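Local coordinates for protein luciferase-like enzymeAMP-CoA-ligase (Zophobas atratus, PDB 4W8O) that probably activates carboxylic acids as acyl-adenylates and joins them to coenzyme A, as a luciferase-like member of the AMP-binding family, at residues 396-399 against 400-404; 351-354 against 355-358; 5-8 against 9-12. One frame throughout, in Å; residues are numbered along the deposited sequence.

In the fold
Along the chain the order is contact 3, contact 2, contact 1, and all three reach one five-stranded antiparallel sheet. Strands 6-7 and 357-362 are neighbours at one side of it, so contacts 2 and 3 lie with centres only about 5 Å apart and are joined by backbone hydrogen bonds. Strand 367-380 separates them from strand 403-411, where contact 1 sits with its centre about 16 Å from that of contact 2 and about 18 Å from that of contact 3. Contact 2 also links this sheet to strand 351-352 of the nine-stranded sheet. The N-terminal residues are thereby tied to the later part of the AMP-binding fold.

Contact 1 (396-399 against 400-404); sequences CFDG and DGFLK
Asp398 and Phe402 lie side by side and point the same way, the carboxylate and ring planes 40° apart, with Asp398 OD2 3.4 Å from Phe402 CB. The grip centres on Asp398 OD1, which takes two backbone N-H groups from opposite faces of the carboxylate plane: Asp400 N at 2.8 Å and Phe402 N at 3.1 Å. With chi1 at 73° the Asp398 CG sits between backbone N and carbonyl carbon, which folds the carboxylate over the turn that follows. OD2 is salt-bridged to Lys359 of strand 357-362 and Arg378 of strand 367-380, which probably steady its negative charge. The bond to Asp400 N makes an Asx turn, laid over a type I turn from Asp398 to Gly401; Gly401, at positive phi, gives the G1 beta bulge that leads into strand 403-411. Asp398 N then bonds Phe402 O at 2.9 Å, and Lys404 N meets Cys396 O at 2.9 Å, nearly straight. Between them Phe397 and Leu403 form a non-hydrogen-bonded antiparallel pair. The Phe397 ring crosses Leu403 obliquely, CE1 4.1 Å from Leu403 CD1, and goes on to Met384 and Met385. Phe402 and Leu403 are buried, whereas at the turn tip Gly399 and Asp400 are exposed to solvent. Lys404 runs extended past Asp398, its CE 3.9 Å from Asp398 CB, and carries NZ to the carbonyl O of Glu395.

Contact 2 (351-354 against 355-358); sequences KVSP and RTLL
The flat guanidinium of Arg355 and the puckered Pro354 ring beside it in sequence both meet Phe11, the guanidinium by a cation-pi contact and the proline by packing. Arg355 NH1 is salt-bridged to Glu10 and NH2 to Asp382, two bonds that should fix the rotation of the guanidinium, while the Pro354 ring also rests on Tyr211 and Cys212. These two residues are the central pair of a type II beta turn from Ser353 to Thr356, with Arg355 at the positive phi (55°) that such a turn requires. Its closing bond, Thr356 N to Ser353 O, is weak at 3.3 Å. The turn leads from strand 351-352 into strand 357-362 and so passes the chain from one sheet to another. Inside the bend, Thr356 OG1 stands 3.1 Å from Ser353 OG and likewise 3.1 Å from Pro354 O. Ser353 OG itself bonds the carbonyl O of Leu329, a residue lining the pocket that holds the polyether ligand. Next to the turn, Val352 divides its two methyls: CG1, anti to the backbone N (chi1 179°), reaches Thr356 CB at 3.6 Å, and CG2 crosses to Leu358 CB, also at 3.6 Å.

Contact 3 (5-8 against 9-12); sequences ILKG and KEFH
Lys7, at the end of strand 6-7, and Glu10, three residues on, reach toward one another where this outermost strand of the five-stranded antiparallel sheet gives way to an extended loop. The Lys7 side chain can be followed outward. From CB, with CG anti to the backbone N (chi1 -178°), it stretches straight through CG and CD without a near neighbour in 9-12, while the side chain as a whole also touches Leu357 on the adjoining strand. Only its last two atoms meet Glu10: CE comes to 4.0 Å from Glu10 OE1, and NZ to 3.9 Å from the same oxygen, a long salt bridge. The extended lysine supplies most of the span, and Glu10 completes it by a bend at chi2 (-67°). With Arg355 as its second partner, the carboxylate stands between two positive groups, the nearer of them in the turn before strand 357-362, and its negative charge is probably stabilised by both. No hydrogen bond joins 5-8 to 9-12. What fixes the path of the backbone is strand 357-362 and the turn before it, through backbone pairings of Leu6 with Leu358, Gly8 with Thr356 and Lys9 with Arg355. Lys9 leaves the chain between these pairings and Glu10, and its extended side chain ends with NZ hydrogen-bonded to the carbonyl O of Tyr211.

Contact 1 (396-399 against 400-404)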
loop_
_atom_site.group_PDB
_atom_site.type_symbol
_atom_site.label_atom_id
_atom_site.label_comp_id
_atom_site.label_asym_id
_atom_site.label_seq_id
_atom_site.Cartn_x
_atom_site.Cartn_y
_atom_site.Cartn_z
ATOM N N CYS A 396 17.100 4.710 -12.726
ATOM C CA CYS A 396 15.639 4.712 -12.636
ATOM C C CYS A 396 15.000 6.052 -13.059
ATOM O O CYS A 396 13.795 6.105 -13.301
ATOM C CB CYS A 396 15.190 4.415 -11.206
ATOM S SG CYS A 396 15.804 2.866 -10.514
ATOM N N PHE A 397 15.788 7.126 -13.114
ATOM C CA PHE A 397 15.259 8.452 -13.433
ATOM C C PHE A 397 15.942 9.019 -14.672
ATOM O O PHE A 397 17.154 8.857 -14.844
ATOM C CB PHE A 397 15.455 9.407 -12.250
ATOM C CG PHE A 397 14.936 8.864 -10.946
ATOM C CD1 PHE A 397 13.615 9.054 -10.574
ATOM C CD2 PHE A 397 15.770 8.162 -10.096
ATOM C CE1 PHE A 397 13.137 8.555 -9.374
ATOM C CE2 PHE A 397 15.297 7.656 -8.893
ATOM C CZ PHE A 397 13.977 7.855 -8.529
ATOM N N ASP A 398 15.167 9.689 -15.525
ATOM C CA ASP A 398 15.703 10.228 -16.777
ATOM C C ASP A 398 16.258 11.637 -16.554
ATOM O O ASP A 398 16.283 12.125 -15.421
ATOM C CB ASP A 398 14.655 10.167 -17.904
ATOM C CG ASP A 398 13.535 11.198 -17.758
ATOM O OD1 ASP A 398 13.676 12.198 -17.011
ATOM O OD2 ASP A 398 12.494 11.000 -18.418
ATOM N N GLY A 399 16.697 12.283 -17.629
ATOM C CA GLY A 399 17.346 13.595 -17.544
ATOM C C GLY A 399 16.518 14.701 -16.914
ATOM O O GLY A 399 17.076 15.653 -16.365
ATOM N N ASP A 400 15.193 14.587 -16.995
ATOM C CA ASP A 400 14.282 15.570 -16.399
ATOM C C ASP A 400 13.728 15.125 -15.036
ATOM O O ASP A 400 12.757 15.700 -14.545
ATOM C CB ASP A 400 13.125 15.858 -17.365
ATOM C CG ASP A 400 13.579 16.554 -18.639
ATOM O OD1 ASP A 400 14.540 17.345 -18.595
ATOM O OD2 ASP A 400 12.959 16.325 -19.696
ATOM N N GLY A 401 14.343 14.109 -14.428
ATOM C CA GLY A 401 13.928 13.624 -13.108
ATOM C C GLY A 401 12.642 12.808 -13.097
ATOM O O GLY A 401 12.016 12.665 -12.046
ATOM N N PHE A 402 12.238 12.277 -14.256
ATOM C CA PHE A 402 11.029 11.451 -14.342
ATOM C C PHE A 402 11.401 10.010 -14.061
ATOM O O PHE A 402 12.426 9.540 -14.538
ATOM C CB PHE A 402 10.404 11.507 -15.733
ATOM C CG PHE A 402 9.560 12.729 -15.994
ATOM C CD1 PHE A 402 10.129 13.997 -16.026
ATOM C CD2 PHE A 402 8.201 12.600 -16.251
ATOM C CE1 PHE A 402 9.352 15.121 -16.291
ATOM C CE2 PHE A 402 7.418 13.717 -16.513
ATOM C CZ PHE A 402 7.993 14.980 -16.531
ATOM N N LEU A 403 10.560 9.313 -13.299
ATOM C CA LEU A 403 10.726 7.877 -13.053
ATOM C C LEU A 403 10.391 7.101 -14.323
ATOM O O LEU A 403 9.334 7.298 -14.918
ATOM C CB LEU A 403 9.815 7.407 -11.910
ATOM C CG LEU A 403 9.759 5.899 -11.601
ATOM C CD1 LEU A 403 11.043 5.416 -10.929
ATOM C CD2 LEU A 403 8.551 5.567 -10.733
ATOM N N LYS A 404 11.292 6.216 -14.728
ATOM C CA LYS A 404 11.034 5.305 -15.843
ATOM C C LYS A 404 10.230 4.135 -15.293
ATOM O O LYS A 404 10.716 3.420 -14.428
ATOM C CB LYS A 404 12.353 4.812 -16.436
ATOM C CG LYS A 404 13.278 5.927 -16.910
ATOM C CD LYS A 404 14.630 5.358 -17.296
ATOM C CE LYS A 404 15.644 6.448 -17.568
ATOM N NZ LYS A 404 17.031 5.896 -17.533
#

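Contact 2 (351-354 against 355-358)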
loop_
_atom_site.group_PDB
_atom_site.type_symbol
_atom_site.label_atom_id
_atom_site.label_comp_id
_atom_site.label_asym_id
_atom_site.label_seq_id
_atom_site.Cartn_x
_atom_site.Cartn_y
_atom_site.Cartn_z
ATOM N N LYS A 351 -7.219 8.072 -16.141
ATOM C CA LYS A 351 -6.467 9.293 -16.401
ATOM C C LYS A 351 -5.479 9.546 -15.268
ATOM O O LYS A 351 -5.663 9.041 -14.159
ATOM C CB LYS A 351 -7.426 10.473 -16.527
ATOM C CG LYS A 351 -8.535 10.256 -17.553
ATOM C CD LYS A 351 -9.460 11.453 -17.652
ATOM C CE LYS A 351 -8.737 12.675 -18.191
ATOM N NZ LYS A 351 -9.700 13.730 -18.605
ATOM N N VAL A 352 -4.459 10.354 -15.557
ATOM C CA VAL A 352 -3.366 10.637 -14.615
ATOM C C VAL A 352 -3.892 11.139 -13.272
ATOM O O VAL A 352 -4.857 11.891 -13.218
ATOM C CB VAL A 352 -2.367 11.664 -15.187
ATOM C CG1 VAL A 352 -1.255 11.948 -14.188
ATOM C CG2 VAL A 352 -1.757 11.151 -16.487
ATOM N N SER A 353 -3.263 10.687 -12.190
ATOM C CA SER A 353 -3.691 11.037 -10.838
ATOM C C SER A 353 -3.339 12.496 -10.489
ATOM O O SER A 353 -2.493 13.107 -11.149
ATOM C CB SER A 353 -3.073 10.061 -9.826
ATOM O OG SER A 353 -1.701 9.865 -10.098
ATOM N N PRO A 354 -3.992 13.057 -9.451
ATOM C CA PRO A 354 -3.734 14.465 -9.104
ATOM C C PRO A 354 -2.263 14.740 -8.809
ATOM O O PRO A 354 -1.558 13.864 -8.296
ATOM C CB PRO A 354 -4.586 14.697 -7.844
ATOM C CG PRO A 354 -5.613 13.625 -7.858
ATOM C CD PRO A 354 -5.012 12.449 -8.575
ATOM N N ARG A 355 -1.818 15.941 -9.173
ATOM C CA ARG A 355 -0.464 16.417 -8.908
ATOM C C ARG A 355 0.620 15.481 -9.438
ATOM O O ARG A 355 1.711 15.405 -8.878
ATOM C CB ARG A 355 -0.285 16.695 -7.406
ATOM C CG ARG A 355 -0.856 18.046 -6.988
ATOM C CD ARG A 355 -0.638 18.342 -5.513
ATOM N NE ARG A 355 0.768 18.411 -5.158
ATOM C CZ ARG A 355 1.519 19.509 -5.176
ATOM N NH1 ARG A 355 1.021 20.685 -5.548
ATOM N NH2 ARG A 355 2.792 19.421 -4.818
ATOM N N THR A 356 0.314 14.788 -10.537
ATOM C CA THR A 356 1.223 13.852 -11.178
ATOM C C THR A 356 1.431 14.260 -12.638
ATOM O O THR A 356 0.486 14.705 -13.307
ATOM C CB THR A 356 0.648 12.423 -11.129
ATOM O OG1 THR A 356 0.481 12.019 -9.762
ATOM C CG2 THR A 356 1.552 11.428 -11.846
ATOM N N LEU A 357 2.668 14.119 -13.122
ATOM C CA LEU A 357 2.973 14.284 -14.546
ATOM C C LEU A 357 3.247 12.917 -15.181
ATOM O O LEU A 357 3.928 12.080 -14.584
ATOM C CB LEU A 357 4.196 15.181 -14.739
ATOM C CG LEU A 357 4.164 16.576 -14.114
ATOM C CD1 LEU A 357 5.537 17.218 -14.245
ATOM C CD2 LEU A 357 3.096 17.452 -14.744
ATOM N N LEU A 358 2.725 12.701 -16.389
ATOM C CA LEU A 358 2.971 11.461 -17.136
ATOM C C LEU A 358 3.295 11.762 -18.593
ATOM O O LEU A 358 2.574 12.515 -19.258
ATOM C CB LEU A 358 1.756 10.530 -17.049
ATOM C CG LEU A 358 1.953 9.122 -17.627
ATOM C CD1 LEU A 358 1.109 8.124 -16.861
ATOM C CD2 LEU A 358 1.632 9.043 -19.117
#

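Contact 3 (5-8 against 9-12)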
loop_
_atom_site.group_PDB
_atom_site.type_symbol
_atom_site.label_atom_id
_atom_site.label_comp_id
_atom_site.label_asym_id
_atom_site.label_seq_id
_atom_site.Cartn_x
_atom_site.Cartn_y
_atom_site.Cartn_z
ATOM N N ILE A 5 2.708 16.510 -22.181
ATOM C CA ILE A 5 2.863 15.855 -20.898
ATOM C C ILE A 5 1.524 15.945 -20.175
ATOM O O ILE A 5 1.020 17.041 -19.950
ATOM C CB ILE A 5 3.948 16.555 -20.052
ATOM C CG1 ILE A 5 5.318 16.408 -20.723
ATOM C CG2 ILE A 5 3.967 16.001 -18.633
ATOM C CD1 ILE A 5 6.404 17.272 -20.114
ATOM N N LEU A 6 0.950 14.801 -19.823
ATOM C CA LEU A 6 -0.326 14.773 -19.110
ATOM C C LEU A 6 -0.118 15.219 -17.660
ATOM O O LEU A 6 0.838 14.800 -17.005
ATOM C CB LEU A 6 -0.920 13.367 -19.134
ATOM C CG LEU A 6 -1.103 12.701 -20.502
ATOM C CD1 LEU A 6 -1.526 11.249 -20.332
ATOM C CD2 LEU A 6 -2.111 13.464 -21.355
ATOM N N LYS A 7 -1.019 16.056 -17.165
ATOM C CA LYS A 7 -0.874 16.640 -15.847
ATOM C C LYS A 7 -2.167 16.475 -15.084
ATOM O O LYS A 7 -3.221 16.904 -15.549
ATOM C CB LYS A 7 -0.519 18.129 -15.955
ATOM C CG LYS A 7 -0.313 18.805 -14.603
ATOM C CD LYS A 7 0.011 20.287 -14.718
ATOM C CE LYS A 7 0.233 20.894 -13.335
ATOM N NZ LYS A 7 0.011 22.367 -13.317
ATOM N N GLY A 8 -2.085 15.871 -13.904
ATOM C CA GLY A 8 -3.266 15.672 -13.069
ATOM C C GLY A 8 -3.735 16.961 -12.426
ATOM O O GLY A 8 -3.038 17.968 -12.467
ATOM N N LYS A 9 -4.920 16.919 -11.821
ATOM C CA LYS A 9 -5.516 18.100 -11.211
ATOM C C LYS A 9 -4.731 18.490 -9.971
ATOM O O LYS A 9 -4.081 17.648 -9.349
ATOM C CB LYS A 9 -6.983 17.840 -10.839
ATOM C CG LYS A 9 -7.158 16.999 -9.579
ATOM C CD LYS A 9 -8.618 16.777 -9.206
ATOM C CE LYS A 9 -8.704 15.950 -7.931
ATOM N NZ LYS A 9 -10.079 15.485 -7.614
ATOM N N GLU A 10 -4.803 19.762 -9.603
ATOM C CA GLU A 10 -4.097 20.247 -8.421
ATOM C C GLU A 10 -4.859 19.930 -7.140
ATOM O O GLU A 10 -6.079 19.731 -7.149
ATOM C CB GLU A 10 -3.831 21.758 -8.517
ATOM C CG GLU A 10 -2.610 22.124 -9.357
ATOM C CD GLU A 10 -1.286 21.678 -8.738
ATOM O OE1 GLU A 10 -0.258 21.738 -9.443
ATOM O OE2 GLU A 10 -1.256 21.274 -7.554
ATOM N N PHE A 11 -4.110 19.834 -6.043
ATOM C CA PHE A 11 -4.683 19.873 -4.701
ATOM C C PHE A 11 -3.685 20.562 -3.792
ATOM O O PHE A 11 -2.536 20.750 -4.167
ATOM C CB PHE A 11 -5.088 18.477 -4.181
ATOM C CG PHE A 11 -3.936 17.513 -3.951
ATOM C CD1 PHE A 11 -3.214 17.527 -2.767
ATOM C CD2 PHE A 11 -3.627 16.539 -4.903
ATOM C CE1 PHE A 11 -2.180 16.622 -2.555
ATOM C CE2 PHE A 11 -2.598 15.633 -4.699
ATOM C CZ PHE A 11 -1.874 15.669 -3.519
ATOM N N HIS A 12 -4.139 20.964 -2.613
ATOM C CA HIS A 12 -3.281 21.611 -1.636
ATOM C C HIS A 12 -2.866 20.565 -0.600
ATOM O O HIS A 12 -3.707 20.107 0.168
ATOM C CB HIS A 12 -4.023 22.766 -0.963
ATOM C CG HIS A 12 -3.273 23.362 0.185
ATOM N ND1 HIS A 12 -2.290 24.313 0.017
ATOM C CD2 HIS A 12 -3.333 23.110 1.515
ATOM C CE1 HIS A 12 -1.789 24.636 1.196
ATOM N NE2 HIS A 12 -2.401 23.917 2.120
#